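Acetyltransferase-like, GNAT family (Bacteroides thetaiotaomicron, PDB 3EY5) probably acts as an N-acetyltransferase, moving an acetyl group from acetyl-coenzyme A to an amino group of its substrate. Local coordinates at residues R41-R46 / T66-D71; N53-F56 / P61-F64; V110-E115 / D136-P141; N123-H128 / Y152-G157. All blocks are in the same frame, centred on the assembly; numbering follows the deposited sequence.

All four contacts reach one mixed beta sheet, as expected of the GNAT fold. Contacts 1 and 2 come first along the chain and share strand 60-69. Their centres are about 16 Å apart, and both segments of contact 2 fall between those of contact 1. Contacts 3 and 4 follow, with alternating segments and centres about 14 Å apart. They meet where V110 and Y152 come together. Contact 1 lies about 22 Å, centre to centre, from both, across the chain's centre. Contact 1 lays helix 37-46 on strand 60-69, and contact 2 is the hairpin of strands 50-57 and 60-69. Contact 3 joins the loop before helix 116-127 to strand 136-139, and contact 4 sets that helix's end against strand 149-156.

Contact 1. Residues R41-R46 / T66-D71; sequences REYTDR and TYWDFD
Helix 37-46 of the GNAT fold meets strand 60-69 of the central sheet through one aromatic pair, Y43 and W68. The rings touch rim to rim, and neither covers the face of the other. Y43 CE1 lies 3.4 Å from W68 CH2, and Y43 CD1 is 3.7 Å from W68 CZ2. The Y43 ring and the six-membered ring of W68 stand with their planes at 80° and their centroids 5.8 Å apart. With CG beside the backbone N (chi1 -62°), the indole of W68 reaches out so that CH2 meets the tyrosine. The polar end of W68 is held elsewhere: NE1 bonds to E77 on strand 74-81. F50 meets the indole too, and R35 makes a cation-pi contact with Y43. No hydrogen bond joins the two segments here. The contact is apolar and small. Its geometry rests on van der Waals packing, while E77 holds the indole N-H from another strand.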
loop_
_atom_site.group_PDB
_atom_site.type_symbol
_atom_site.label_atom_id
_atom_site.label_comp_id
_atom_site.label_asym_id
_atom_site.label_seq_id
_atom_site.Cartn_x
_atom_site.Cartn_y
_atom_site.Cartn_z
ATOM N N ARG A 41 -15.043 -2.118 -2.637
ATOM C CA ARG A 41 -16.116 -1.200 -2.243
ATOM C C ARG A 41 -16.597 -1.473 -0.816
ATOM O O ARG A 41 -16.708 -0.543 0.001
ATOM C CB ARG A 41 -17.278 -1.283 -3.228
ATOM C CG ARG A 41 -16.929 -0.727 -4.606
ATOM C CD ARG A 41 -18.152 -0.702 -5.510
ATOM N NE ARG A 41 -19.159 0.263 -5.057
ATOM C CZ ARG A 41 -19.290 1.500 -5.539
ATOM N NH1 ARG A 41 -18.480 1.935 -6.509
ATOM N NH2 ARG A 41 -20.240 2.295 -5.055
ATOM N N GLU A 42 -16.840 -2.747 -0.518
ATOM C CA GLU A 42 -17.293 -3.173 0.792
ATOM C C GLU A 42 -16.288 -2.847 1.922
ATOM O O GLU A 42 -16.691 -2.360 2.978
ATOM C CB GLU A 42 -17.642 -4.663 0.755
ATOM C CG GLU A 42 -18.844 -4.973 -0.194
ATOM C CD GLU A 42 -19.037 -6.467 -0.565
ATOM O OE1 GLU A 42 -18.356 -7.368 -0.025
ATOM O OE2 GLU A 42 -19.909 -6.737 -1.418
ATOM N N TYR A 43 -14.995 -3.096 1.687
ATOM C CA TYR A 43 -13.945 -2.792 2.666
ATOM C C TYR A 43 -13.900 -1.285 2.916
ATOM O O TYR A 43 -13.824 -0.826 4.056
ATOM C CB TYR A 43 -12.567 -3.293 2.167
ATOM C CG TYR A 43 -12.269 -4.773 2.420
ATOM C CD1 TYR A 43 -11.231 -5.168 3.272
ATOM C CD2 TYR A 43 -13.031 -5.782 1.819
ATOM C CE1 TYR A 43 -10.973 -6.542 3.517
ATOM C CE2 TYR A 43 -12.768 -7.148 2.042
ATOM C CZ TYR A 43 -11.746 -7.520 2.881
ATOM O OH TYR A 43 -11.505 -8.859 3.105
ATOM N N THR A 44 -13.940 -0.522 1.834
ATOM C CA THR A 44 -13.898 0.932 1.921
ATOM C C THR A 44 -14.940 1.505 2.926
ATOM O O THR A 44 -14.566 2.159 3.906
ATOM C CB THR A 44 -14.017 1.572 0.517
ATOM O OG1 THR A 44 -12.852 1.243 -0.256
ATOM C CG2 THR A 44 -14.155 3.085 0.614
ATOM N N ASP A 45 -16.220 1.230 2.722
ATOM C CA ASP A 45 -17.256 1.764 3.640
ATOM C C ASP A 45 -17.559 0.909 4.864
ATOM O O ASP A 45 -18.048 1.409 5.872
ATOM C CB ASP A 45 -18.560 1.992 2.904
ATOM C CG ASP A 45 -18.364 2.354 1.464
ATOM O OD1 ASP A 45 -17.568 3.276 1.146
ATOM O OD2 ASP A 45 -19.039 1.708 0.646
ATOM N N ARG A 46 -17.302 -0.385 4.789
ATOM C CA ARG A 46 -17.662 -1.252 5.903
ATOM C C ARG A 46 -16.569 -1.316 6.981
ATOM O O ARG A 46 -16.879 -1.330 8.167
ATOM C CB ARG A 46 -18.001 -2.672 5.414
ATOM C CG ARG A 46 -19.350 -2.852 4.699
ATOM C CD ARG A 46 -19.781 -4.331 4.798
ATOM N NE ARG A 46 -21.139 -4.636 4.316
ATOM C CZ ARG A 46 -22.255 -4.634 5.059
ATOM N NH1 ARG A 46 -23.426 -4.946 4.501
ATOM N NH2 ARG A 46 -22.221 -4.315 6.355
ATOM N N THR A 66 -4.153 3.197 -0.052
ATOM C CA THR A 66 -5.034 2.489 0.849
ATOM C C THR A 66 -4.124 1.927 1.919
ATOM O O THR A 66 -2.978 1.533 1.631
ATOM C CB THR A 66 -5.762 1.296 0.111
ATOM O OG1 THR A 66 -4.792 0.369 -0.400
ATOM C CG2 THR A 66 -6.508 1.802 -1.027
ATOM N N TYR A 67 -4.598 1.947 3.152
ATOM C CA TYR A 67 -3.827 1.416 4.232
ATOM C C TYR A 67 -4.725 0.892 5.343
ATOM O O TYR A 67 -5.908 1.255 5.477
ATOM C CB TYR A 67 -2.814 2.465 4.750
ATOM C CG TYR A 67 -3.452 3.608 5.487
ATOM C CD1 TYR A 67 -3.798 3.480 6.824
ATOM C CD2 TYR A 67 -3.740 4.822 4.837
ATOM C CE1 TYR A 67 -4.401 4.508 7.512
ATOM C CE2 TYR A 67 -4.358 5.889 5.535
ATOM C CZ TYR A 67 -4.692 5.703 6.862
ATOM O OH TYR A 67 -5.281 6.701 7.575
ATOM N N TRP A 68 -4.135 0.026 6.149
ATOM C CA TRP A 68 -4.776 -0.488 7.328
ATOM C C TRP A 68 -4.105 0.081 8.569
ATOM O O TRP A 68 -2.872 0.216 8.654
ATOM C CB TRP A 68 -4.655 -1.994 7.382
ATOM C CG TRP A 68 -5.299 -2.686 6.256
ATOM C CD1 TRP A 68 -4.843 -2.738 4.958
ATOM C CD2 TRP A 68 -6.513 -3.445 6.294
ATOM N NE1 TRP A 68 -5.693 -3.464 4.193
ATOM C CE2 TRP A 68 -6.734 -3.919 4.981
ATOM C CE3 TRP A 68 -7.453 -3.750 7.307
ATOM C CZ2 TRP A 68 -7.830 -4.721 4.648
ATOM C CZ3 TRP A 68 -8.565 -4.543 6.976
ATOM C CH2 TRP A 68 -8.741 -5.019 5.660
ATOM N N ASP A 69 -4.959 0.345 9.545
ATOM C CA ASP A 69 -4.585 0.809 10.862
ATOM C C ASP A 69 -4.561 -0.420 11.799
ATOM O O ASP A 69 -5.594 -1.043 12.016
ATOM C CB ASP A 69 -5.639 1.838 11.265
ATOM C CG ASP A 69 -5.562 2.249 12.739
ATOM O OD1 ASP A 69 -4.489 2.079 13.399
ATOM O OD2 ASP A 69 -6.601 2.771 13.238
ATOM N N PHE A 70 -3.386 -0.770 12.330
ATOM C CA PHE A 70 -3.215 -1.898 13.269
ATOM C C PHE A 70 -2.686 -1.465 14.640
ATOM O O PHE A 70 -1.945 -2.207 15.294
ATOM C CB PHE A 70 -2.260 -2.970 12.719
ATOM C CG PHE A 70 -2.802 -3.755 11.564
ATOM C CD1 PHE A 70 -2.308 -3.558 10.284
ATOM C CD2 PHE A 70 -3.802 -4.709 11.748
ATOM C CE1 PHE A 70 -2.798 -4.303 9.208
ATOM C CE2 PHE A 70 -4.301 -5.440 10.671
ATOM C CZ PHE A 70 -3.794 -5.225 9.398
ATOM N N ASP A 71 -3.063 -0.264 15.078
ATOM C CA ASP A 71 -2.781 0.243 16.443
ATOM C C ASP A 71 -1.296 0.423 16.721
ATOM O O ASP A 71 -0.883 1.489 17.129
ATOM C CB ASP A 71 -3.427 -0.607 17.553
ATOM C CG ASP A 71 -4.807 -1.111 17.182
ATOM O OD1 ASP A 71 -5.734 -0.277 17.042
ATOM O OD2 ASP A 71 -4.951 -2.352 17.036
#

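Contact 2. Residues N53-F56 / P61-F64; sequences NIIF and PIGF
The F56 ring meets P61 obliquely, its CE2 lying 4.0 Å from P61 CG. R6 makes a cation-pi contact with this ring, and H17 packs against it edge-to-face. The F64 ring, further along the partner strand, packs against M21 and L25 of helix 15-28. I54 points to the same face of the sheet as F56, P61 and F64. Its CG1 lies anti to the backbone N (chi1 177°), and this carries CD1 to P61 CB at a tight 3.3 Å, the two side chains lying alongside. I55 points to the other face. Its CG2 is 3.9 Å from I62 CG1, the two side chains crossing at about a right angle. I55 CD1 reaches F64 O at 3.5 Å. Having an alanine here at I55 would remove these branches and would probably open a gap beside I62 and along the F64 backbone. Strands 50-57 and 60-69 form an antiparallel hairpin. I55 N bonds to G63 O at 2.8 Å, the donor 58° out of the carbonyl plane. I55 O takes I62 N at 2.9 Å, nearly straight at 172°, and G63 N at 3.4 Å. I62 and G63 therefore both face I55, a classic beta bulge. One carbonyl takes I62 N firmly and G63 N only weakly, which is how the bulge accommodates the extra residue.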
loop_
_atom_site.group_PDB
_atom_site.type_symbol
_atom_site.label_atom_id
_atom_site.label_comp_id
_atom_site.label_asym_id
_atom_site.label_seq_id
_atom_site.Cartn_x
_atom_site.Cartn_y
_atom_site.Cartn_z
ATOM N N ASN A 53 -7.807 6.386 0.538
ATOM C CA ASN A 53 -7.539 7.812 0.460
ATOM C C ASN A 53 -7.124 8.276 -0.907
ATOM O O ASN A 53 -6.322 7.616 -1.574
ATOM C CB ASN A 53 -6.438 8.248 1.443
ATOM C CG ASN A 53 -6.652 7.725 2.840
ATOM O OD1 ASN A 53 -7.089 8.462 3.730
ATOM N ND2 ASN A 53 -6.296 6.441 3.062
ATOM N N ILE A 54 -7.650 9.437 -1.306
ATOM C CA ILE A 54 -7.220 10.091 -2.541
ATOM C C ILE A 54 -6.099 11.057 -2.161
ATOM O O ILE A 54 -6.067 11.636 -1.050
ATOM C CB ILE A 54 -8.408 10.740 -3.338
ATOM C CG1 ILE A 54 -7.896 11.462 -4.576
ATOM C CG2 ILE A 54 -9.170 11.723 -2.472
ATOM C CD1 ILE A 54 -8.990 11.835 -5.564
ATOM N N ILE A 55 -5.139 11.176 -3.053
ATOM C CA ILE A 55 -4.016 12.037 -2.812
ATOM C C ILE A 55 -4.213 13.279 -3.695
ATOM O O ILE A 55 -4.442 13.158 -4.902
ATOM C CB ILE A 55 -2.691 11.331 -3.142
ATOM C CG1 ILE A 55 -2.514 10.048 -2.289
ATOM C CG2 ILE A 55 -1.548 12.261 -2.916
ATOM C CD1 ILE A 55 -1.456 9.189 -2.826
ATOM N N PHE A 56 -4.148 14.455 -3.084
ATOM C CA PHE A 56 -4.274 15.696 -3.822
ATOM C C PHE A 56 -2.984 16.465 -3.912
ATOM O O PHE A 56 -2.170 16.432 -3.001
ATOM C CB PHE A 56 -5.303 16.594 -3.157
ATOM C CG PHE A 56 -6.706 16.122 -3.312
ATOM C CD1 PHE A 56 -7.262 15.246 -2.390
ATOM C CD2 PHE A 56 -7.484 16.572 -4.368
ATOM C CE1 PHE A 56 -8.579 14.816 -2.538
ATOM C CE2 PHE A 56 -8.800 16.148 -4.514
ATOM C CZ PHE A 56 -9.344 15.266 -3.598
ATOM N N PRO A 61 -6.478 15.834 -7.954
ATOM C CA PRO A 61 -6.281 14.442 -7.528
ATOM C C PRO A 61 -5.155 13.838 -8.381
ATOM O O PRO A 61 -5.238 13.895 -9.605
ATOM C CB PRO A 61 -7.630 13.779 -7.848
ATOM C CG PRO A 61 -8.551 14.898 -8.320
ATOM C CD PRO A 61 -7.686 16.005 -8.777
ATOM N N ILE A 62 -4.104 13.323 -7.741
ATOM C CA ILE A 62 -2.911 12.832 -8.439
ATOM C C ILE A 62 -2.634 11.364 -8.110
ATOM O O ILE A 62 -1.746 10.750 -8.705
ATOM C CB ILE A 62 -1.625 13.657 -8.081
ATOM C CG1 ILE A 62 -1.106 13.303 -6.677
ATOM C CG2 ILE A 62 -1.842 15.214 -8.312
ATOM C CD1 ILE A 62 -0.269 14.396 -6.039
ATOM N N GLY A 63 -3.384 10.811 -7.155
ATOM C CA GLY A 63 -3.120 9.464 -6.657
ATOM C C GLY A 63 -4.097 8.952 -5.620
ATOM O O GLY A 63 -5.115 9.596 -5.308
ATOM N N PHE A 64 -3.824 7.741 -5.146
ATOM C CA PHE A 64 -4.606 7.126 -4.071
ATOM C C PHE A 64 -3.638 6.300 -3.249
ATOM O O PHE A 64 -2.546 5.948 -3.713
ATOM C CB PHE A 64 -5.783 6.254 -4.587
ATOM C CG PHE A 64 -5.355 4.891 -5.084
ATOM C CD1 PHE A 64 -5.273 3.818 -4.211
ATOM C CD2 PHE A 64 -4.979 4.710 -6.402
ATOM C CE1 PHE A 64 -4.839 2.549 -4.659
ATOM C CE2 PHE A 64 -4.550 3.455 -6.869
ATOM C CZ PHE A 64 -4.476 2.371 -5.983
#

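Contact 3. Residues V110-E115 / D136-P141; sequences VERPVE and DYYQPP
R112 NH2 is gripped by two oxygens of the partner segment. D136 OD1 lies 2.6 Å from it in a salt bridge, and Y137 O accepts from the same NH2 at 2.7 Å. Both acceptors sit at the guanidinium edge, slightly tilted from its plane. NH2 reaches OD1 on the anti side, with the guanidinium and carboxylate planes 64° apart. A weak bond from R112 NH1 to D136 OD1, 3.3 Å long, adds to the bridge. The D136 carboxylate swings toward the arginine because its CG is anti to the backbone N (chi1 -171°), although CB itself points away. R112 belongs to the loop between strand 106-110 and helix 116-127. Strands 106-110 and 136-139 both pair with strand 149-156, and R112 NE bonds to M151 O on that strand. The extended arginine side chain thus ties the loop to two strands of the sheet. Y138 offers a ring face to the guanidinium: R112 NH2 stands 3.8 Å from Y138 CE1, toward the rim. The cation-pi contact is long and at most weakly attractive. After R112 the loop turns sharply at P113, the centre of an inverse gamma turn, closed by V114 N bonding to R112 O at 2.6 Å.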
loop_
_atom_site.group_PDB
_atom_site.type_symbol
_atom_site.label_atom_id
_atom_site.label_comp_id
_atom_site.label_asym_id
_atom_site.label_seq_id
_atom_site.Cartn_x
_atom_site.Cartn_y
_atom_site.Cartn_z
ATOM N N VAL A 110 7.220 -5.074 -1.003
ATOM C CA VAL A 110 7.849 -4.859 -2.296
ATOM C C VAL A 110 8.210 -6.203 -2.913
ATOM O O VAL A 110 8.399 -7.198 -2.220
ATOM C CB VAL A 110 9.124 -3.982 -2.251
ATOM C CG1 VAL A 110 8.794 -2.593 -1.809
ATOM C CG2 VAL A 110 10.177 -4.593 -1.372
ATOM N N GLU A 111 8.274 -6.207 -4.227
ATOM C CA GLU A 111 8.858 -7.305 -4.974
ATOM C C GLU A 111 10.317 -7.592 -4.604
ATOM O O GLU A 111 11.073 -6.663 -4.248
ATOM C CB GLU A 111 8.750 -6.987 -6.452
ATOM C CG GLU A 111 7.454 -7.497 -7.014
ATOM C CD GLU A 111 7.546 -9.003 -7.205
ATOM O OE1 GLU A 111 6.528 -9.626 -7.588
ATOM O OE2 GLU A 111 8.658 -9.559 -6.968
ATOM N N ARG A 112 10.711 -8.863 -4.654
ATOM C CA ARG A 112 12.098 -9.205 -4.332
ATOM C C ARG A 112 13.005 -8.792 -5.506
ATOM O O ARG A 112 12.557 -8.805 -6.660
ATOM C CB ARG A 112 12.259 -10.685 -3.927
ATOM C CG ARG A 112 11.479 -11.013 -2.712
ATOM C CD ARG A 112 11.881 -12.382 -2.216
ATOM N NE ARG A 112 10.985 -12.834 -1.171
ATOM C CZ ARG A 112 11.005 -14.068 -0.686
ATOM N NH1 ARG A 112 11.876 -14.930 -1.165
ATOM N NH2 ARG A 112 10.143 -14.433 0.249
ATOM N N PRO A 113 14.261 -8.366 -5.204
ATOM C CA PRO A 113 15.065 -7.721 -6.239
ATOM C C PRO A 113 15.577 -8.707 -7.275
ATOM O O PRO A 113 16.776 -8.938 -7.394
ATOM C CB PRO A 113 16.228 -7.114 -5.461
ATOM C CG PRO A 113 16.330 -7.893 -4.251
ATOM C CD PRO A 113 14.924 -8.269 -3.891
ATOM N N VAL A 114 14.673 -9.255 -8.053
ATOM C CA VAL A 114 15.082 -10.108 -9.137
ATOM C C VAL A 114 15.259 -9.277 -10.408
ATOM O O VAL A 114 16.318 -9.304 -11.014
ATOM C CB VAL A 114 14.099 -11.238 -9.331
ATOM C CG1 VAL A 114 14.288 -11.877 -10.702
ATOM C CG2 VAL A 114 14.282 -12.275 -8.187
ATOM N N GLU A 115 14.236 -8.514 -10.775
ATOM C CA GLU A 115 14.341 -7.679 -11.967
ATOM C C GLU A 115 14.857 -6.275 -11.641
ATOM O O GLU A 115 14.838 -5.833 -10.473
ATOM C CB GLU A 115 12.999 -7.622 -12.703
ATOM C CG GLU A 115 12.390 -8.995 -13.015
ATOM C CD GLU A 115 13.085 -9.717 -14.145
ATOM O OE1 GLU A 115 14.169 -10.294 -13.918
ATOM O OE2 GLU A 115 12.532 -9.721 -15.265
ATOM N N ASP A 136 11.758 -14.127 4.826
ATOM C CA ASP A 136 11.162 -14.862 3.729
ATOM C C ASP A 136 9.621 -14.650 3.715
ATOM O O ASP A 136 8.851 -15.576 3.984
ATOM C CB ASP A 136 11.509 -16.353 3.856
ATOM C CG ASP A 136 11.093 -17.163 2.623
ATOM O OD1 ASP A 136 10.999 -16.567 1.510
ATOM O OD2 ASP A 136 10.859 -18.398 2.759
ATOM N N TYR A 137 9.188 -13.434 3.393
ATOM C CA TYR A 137 7.777 -13.086 3.354
ATOM C C TYR A 137 7.083 -13.535 2.022
ATOM O O TYR A 137 7.702 -13.510 0.941
ATOM C CB TYR A 137 7.636 -11.576 3.531
ATOM C CG TYR A 137 6.180 -11.149 3.526
ATOM C CD1 TYR A 137 5.351 -11.452 4.597
ATOM C CD2 TYR A 137 5.643 -10.450 2.463
ATOM C CE1 TYR A 137 3.990 -11.076 4.618
ATOM C CE2 TYR A 137 4.290 -10.072 2.457
ATOM C CZ TYR A 137 3.461 -10.414 3.534
ATOM O OH TYR A 137 2.108 -10.034 3.554
ATOM N N TYR A 138 5.805 -13.907 2.128
ATOM C CA TYR A 138 4.922 -14.209 0.989
ATOM C C TYR A 138 3.599 -13.482 1.126
ATOM O O TYR A 138 2.986 -13.515 2.197
ATOM C CB TYR A 138 4.641 -15.726 0.903
ATOM C CG TYR A 138 5.836 -16.491 0.348
ATOM C CD1 TYR A 138 6.856 -16.917 1.189
ATOM C CD2 TYR A 138 5.957 -16.740 -1.027
ATOM C CE1 TYR A 138 7.971 -17.569 0.685
ATOM C CE2 TYR A 138 7.053 -17.407 -1.538
ATOM C CZ TYR A 138 8.053 -17.808 -0.675
ATOM O OH TYR A 138 9.140 -18.476 -1.156
ATOM N N GLN A 139 3.156 -12.820 0.061
ATOM C CA GLN A 139 1.803 -12.293 0.019
ATOM C C GLN A 139 0.823 -13.409 -0.376
ATOM O O GLN A 139 0.909 -13.943 -1.489
ATOM C CB GLN A 139 1.711 -11.154 -0.994
ATOM C CG GLN A 139 0.342 -10.467 -0.992
ATOM C CD GLN A 139 0.160 -9.582 -2.202
ATOM O OE1 GLN A 139 -0.715 -9.826 -3.034
ATOM N NE2 GLN A 139 1.002 -8.574 -2.330
ATOM N N PRO A 140 -0.134 -13.750 0.535
ATOM C CA PRO A 140 -1.213 -14.688 0.229
ATOM C C PRO A 140 -1.978 -14.145 -0.969
ATOM O O PRO A 140 -1.988 -12.948 -1.167
ATOM C CB PRO A 140 -2.124 -14.635 1.488
ATOM C CG PRO A 140 -1.262 -14.071 2.574
ATOM C CD PRO A 140 -0.352 -13.068 1.825
ATOM N N PRO A 141 -2.620 -15.020 -1.777
ATOM C CA PRO A 141 -3.300 -14.553 -2.999
ATOM C C PRO A 141 -4.570 -13.774 -2.691
ATOM O O PRO A 141 -5.281 -14.100 -1.735
ATOM C CB PRO A 141 -3.714 -15.856 -3.691
ATOM C CG PRO A 141 -3.788 -16.898 -2.566
ATOM C CD PRO A 141 -2.698 -16.487 -1.612
#

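Contact 4. Residues N123-H128 / Y152-G157; sequences NFYQRH and YLMVHG. With SO4 (sulfate ion), chain B.
The apolar contacts gather on M154, a selenomethionine, which meets Y125 and Q126. Its SE touches Y125 CB at 3.7 Å. Its CE comes to Q126 CG at 3.7 Å, with the M154 and Q126 side chains crossing at about a right angle. SE also makes an oblique Met-aromatic contact with the Y125 ring, 5.2 Å from the centroid. The bend at M154 chi3 (73°) turns the methyl toward the helix. Here the C-terminal end of helix 116-127 packs on strand 149-156, and L108 and V110 of strand 106-110 also touch Y125. Polar bonds hold the helix end. H128 ND1 gives its proton to F124 O at 2.9 Å, which places ND1 over one face of the F124 ring, toward its rim. H156 ND1 bonds to G129 O just beyond the helix. Hydrogen bonds to a bound sulfate, probably from the crystallisation liquor, lie further out. R127 NE bonds to its O2 at 2.7 Å, almost linearly, and R127 NH2 bonds to O1 at 3.1 Å. H128 NE2 lies 3.0 Å from sulfate O3. Placing an alanine here at H128 would remove the imidazole and would probably cost F124 O its side-chain donor and leave one flank of the sulfate uncovered.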
loop_
_atom_site.group_PDB
_atom_site.type_symbol
_atom_site.label_atom_id
_atom_site.label_comp_id
_atom_site.label_asym_id
_atom_site.label_seq_id
_atom_site.Cartn_x
_atom_site.Cartn_y
_atom_site.Cartn_z
ATOM N N ASN A 123 15.568 0.570 -3.776
ATOM C CA ASN A 123 16.415 1.747 -3.524
ATOM C C ASN A 123 15.619 3.056 -3.413
ATOM O O ASN A 123 15.961 3.934 -2.597
ATOM C CB ASN A 123 17.573 1.858 -4.530
ATOM C CG ASN A 123 18.538 0.669 -4.406
ATOM O OD1 ASN A 123 19.024 0.383 -3.329
ATOM N ND2 ASN A 123 18.796 -0.012 -5.492
ATOM N N PHE A 124 14.568 3.191 -4.202
ATOM C CA PHE A 124 13.699 4.333 -4.024
ATOM C C PHE A 124 13.162 4.377 -2.562
ATOM O O PHE A 124 13.295 5.381 -1.872
ATOM C CB PHE A 124 12.574 4.322 -5.039
ATOM C CG PHE A 124 11.502 5.292 -4.742
ATOM C CD1 PHE A 124 11.626 6.607 -5.127
ATOM C CD2 PHE A 124 10.365 4.895 -4.059
ATOM C CE1 PHE A 124 10.611 7.523 -4.844
ATOM C CE2 PHE A 124 9.341 5.809 -3.768
ATOM C CZ PHE A 124 9.467 7.119 -4.151
ATOM N N TYR A 125 12.613 3.273 -2.070
ATOM C CA TYR A 125 12.070 3.314 -0.719
ATOM C C TYR A 125 13.145 3.513 0.358
ATOM O O TYR A 125 12.890 4.207 1.366
ATOM C CB TYR A 125 11.225 2.089 -0.434
ATOM C CG TYR A 125 9.870 2.118 -1.124
ATOM C CD1 TYR A 125 8.907 3.041 -0.741
ATOM C CD2 TYR A 125 9.551 1.219 -2.140
ATOM C CE1 TYR A 125 7.684 3.089 -1.336
ATOM C CE2 TYR A 125 8.279 1.239 -2.756
ATOM C CZ TYR A 125 7.364 2.183 -2.341
ATOM O OH TYR A 125 6.114 2.256 -2.913
ATOM N N GLN A 126 14.328 2.931 0.137
ATOM C CA GLN A 126 15.427 3.041 1.066
ATOM C C GLN A 126 15.965 4.475 1.109
ATOM O O GLN A 126 16.296 4.981 2.189
ATOM C CB GLN A 126 16.570 2.086 0.686
ATOM C CG GLN A 126 16.349 0.624 1.070
ATOM C CD GLN A 126 17.550 -0.200 0.701
ATOM O OE1 GLN A 126 18.327 0.198 -0.157
ATOM N NE2 GLN A 126 17.753 -1.312 1.384
ATOM N N ARG A 127 16.084 5.103 -0.061
ATOM C CA ARG A 127 16.391 6.517 -0.117
ATOM C C ARG A 127 15.426 7.343 0.688
ATOM O O ARG A 127 15.805 8.394 1.208
ATOM C CB ARG A 127 16.383 7.034 -1.548
ATOM C CG ARG A 127 17.671 6.713 -2.266
ATOM C CD ARG A 127 17.836 7.534 -3.523
ATOM N NE ARG A 127 16.690 7.527 -4.445
ATOM C CZ ARG A 127 16.395 6.551 -5.321
ATOM N NH1 ARG A 127 17.119 5.453 -5.403
ATOM N NH2 ARG A 127 15.356 6.682 -6.139
ATOM N N HIS A 128 14.180 6.896 0.804
ATOM C CA HIS A 128 13.227 7.711 1.516
ATOM C C HIS A 128 12.878 7.154 2.874
ATOM O O HIS A 128 11.768 7.367 3.374
ATOM C CB HIS A 128 12.004 8.038 0.652
ATOM C CG HIS A 128 12.351 8.821 -0.577
ATOM N ND1 HIS A 128 12.537 8.230 -1.811
ATOM C CD2 HIS A 128 12.609 10.137 -0.749
ATOM C CE1 HIS A 128 12.865 9.151 -2.694
ATOM N NE2 HIS A 128 12.918 10.318 -2.077
ATOM N N TYR A 152 9.182 -8.832 -0.074
ATOM C CA TYR A 152 9.880 -8.432 1.147
ATOM C C TYR A 152 9.022 -7.374 1.764
ATOM O O TYR A 152 8.325 -6.625 1.066
ATOM C CB TYR A 152 11.264 -7.839 0.846
ATOM C CG TYR A 152 12.333 -8.864 0.545
ATOM C CD1 TYR A 152 12.301 -10.146 1.156
ATOM C CD2 TYR A 152 13.399 -8.557 -0.301
ATOM C CE1 TYR A 152 13.303 -11.095 0.897
ATOM C CE2 TYR A 152 14.401 -9.486 -0.562
ATOM C CZ TYR A 152 14.345 -10.744 0.027
ATOM O OH TYR A 152 15.325 -11.662 -0.251
ATOM N N LEU A 153 9.113 -7.263 3.069
ATOM C CA LEU A 153 8.486 -6.124 3.752
ATOM C C LEU A 153 9.531 -5.027 3.879
ATOM O O LEU A 153 10.731 -5.293 3.961
ATOM C CB LEU A 153 7.991 -6.501 5.139
ATOM C CG LEU A 153 6.922 -7.583 5.283
ATOM C CD1 LEU A 153 6.717 -7.785 6.813
ATOM C CD2 LEU A 153 5.588 -7.170 4.567
HETATM N N MSE A 154 9.053 -3.799 3.907
HETATM C CA MSE A 154 9.923 -2.654 4.092
HETATM C C MSE A 154 9.231 -1.790 5.098
HETATM O O MSE A 154 8.010 -1.628 5.033
HETATM C CB MSE A 154 10.111 -1.916 2.779
HETATM C CG MSE A 154 10.969 -2.680 1.804
HETATM SE SE MSE A 154 11.627 -1.492 0.477
HETATM C CE MSE A 154 12.932 -0.594 1.627
ATOM N N VAL A 155 10.016 -1.276 6.048
ATOM C CA VAL A 155 9.452 -0.613 7.212
ATOM C C VAL A 155 10.025 0.779 7.436
ATOM O O VAL A 155 11.229 1.002 7.326
ATOM C CB VAL A 155 9.622 -1.509 8.482
ATOM C CG1 VAL A 155 8.904 -0.902 9.685
ATOM C CG2 VAL A 155 9.050 -2.882 8.185
ATOM N N HIS A 156 9.165 1.729 7.753
ATOM C CA HIS A 156 9.654 3.047 8.126
ATOM C C HIS A 156 9.227 3.216 9.571
ATOM O O HIS A 156 8.047 3.043 9.883
ATOM C CB HIS A 156 9.038 4.139 7.232
ATOM C CG HIS A 156 9.378 5.530 7.666
ATOM N ND1 HIS A 156 10.521 6.178 7.253
ATOM C CD2 HIS A 156 8.725 6.397 8.478
ATOM C CE1 HIS A 156 10.560 7.389 7.787
ATOM N NE2 HIS A 156 9.480 7.544 8.537
ATOM N N GLY A 157 10.182 3.496 10.459
ATOM C CA GLY A 157 9.877 3.666 11.881
ATOM C C GLY A 157 10.530 2.611 12.776
ATOM O O GLY A 157 11.272 1.761 12.301
HETATM S S SO4 B . 14.342 10.299 -5.608
HETATM O O1 SO4 B . 13.628 9.277 -6.387
HETATM O O2 SO4 B . 15.182 9.734 -4.552
HETATM O O3 SO4 B . 13.306 11.111 -4.939
HETATM O O4 SO4 B . 15.165 11.132 -6.482
#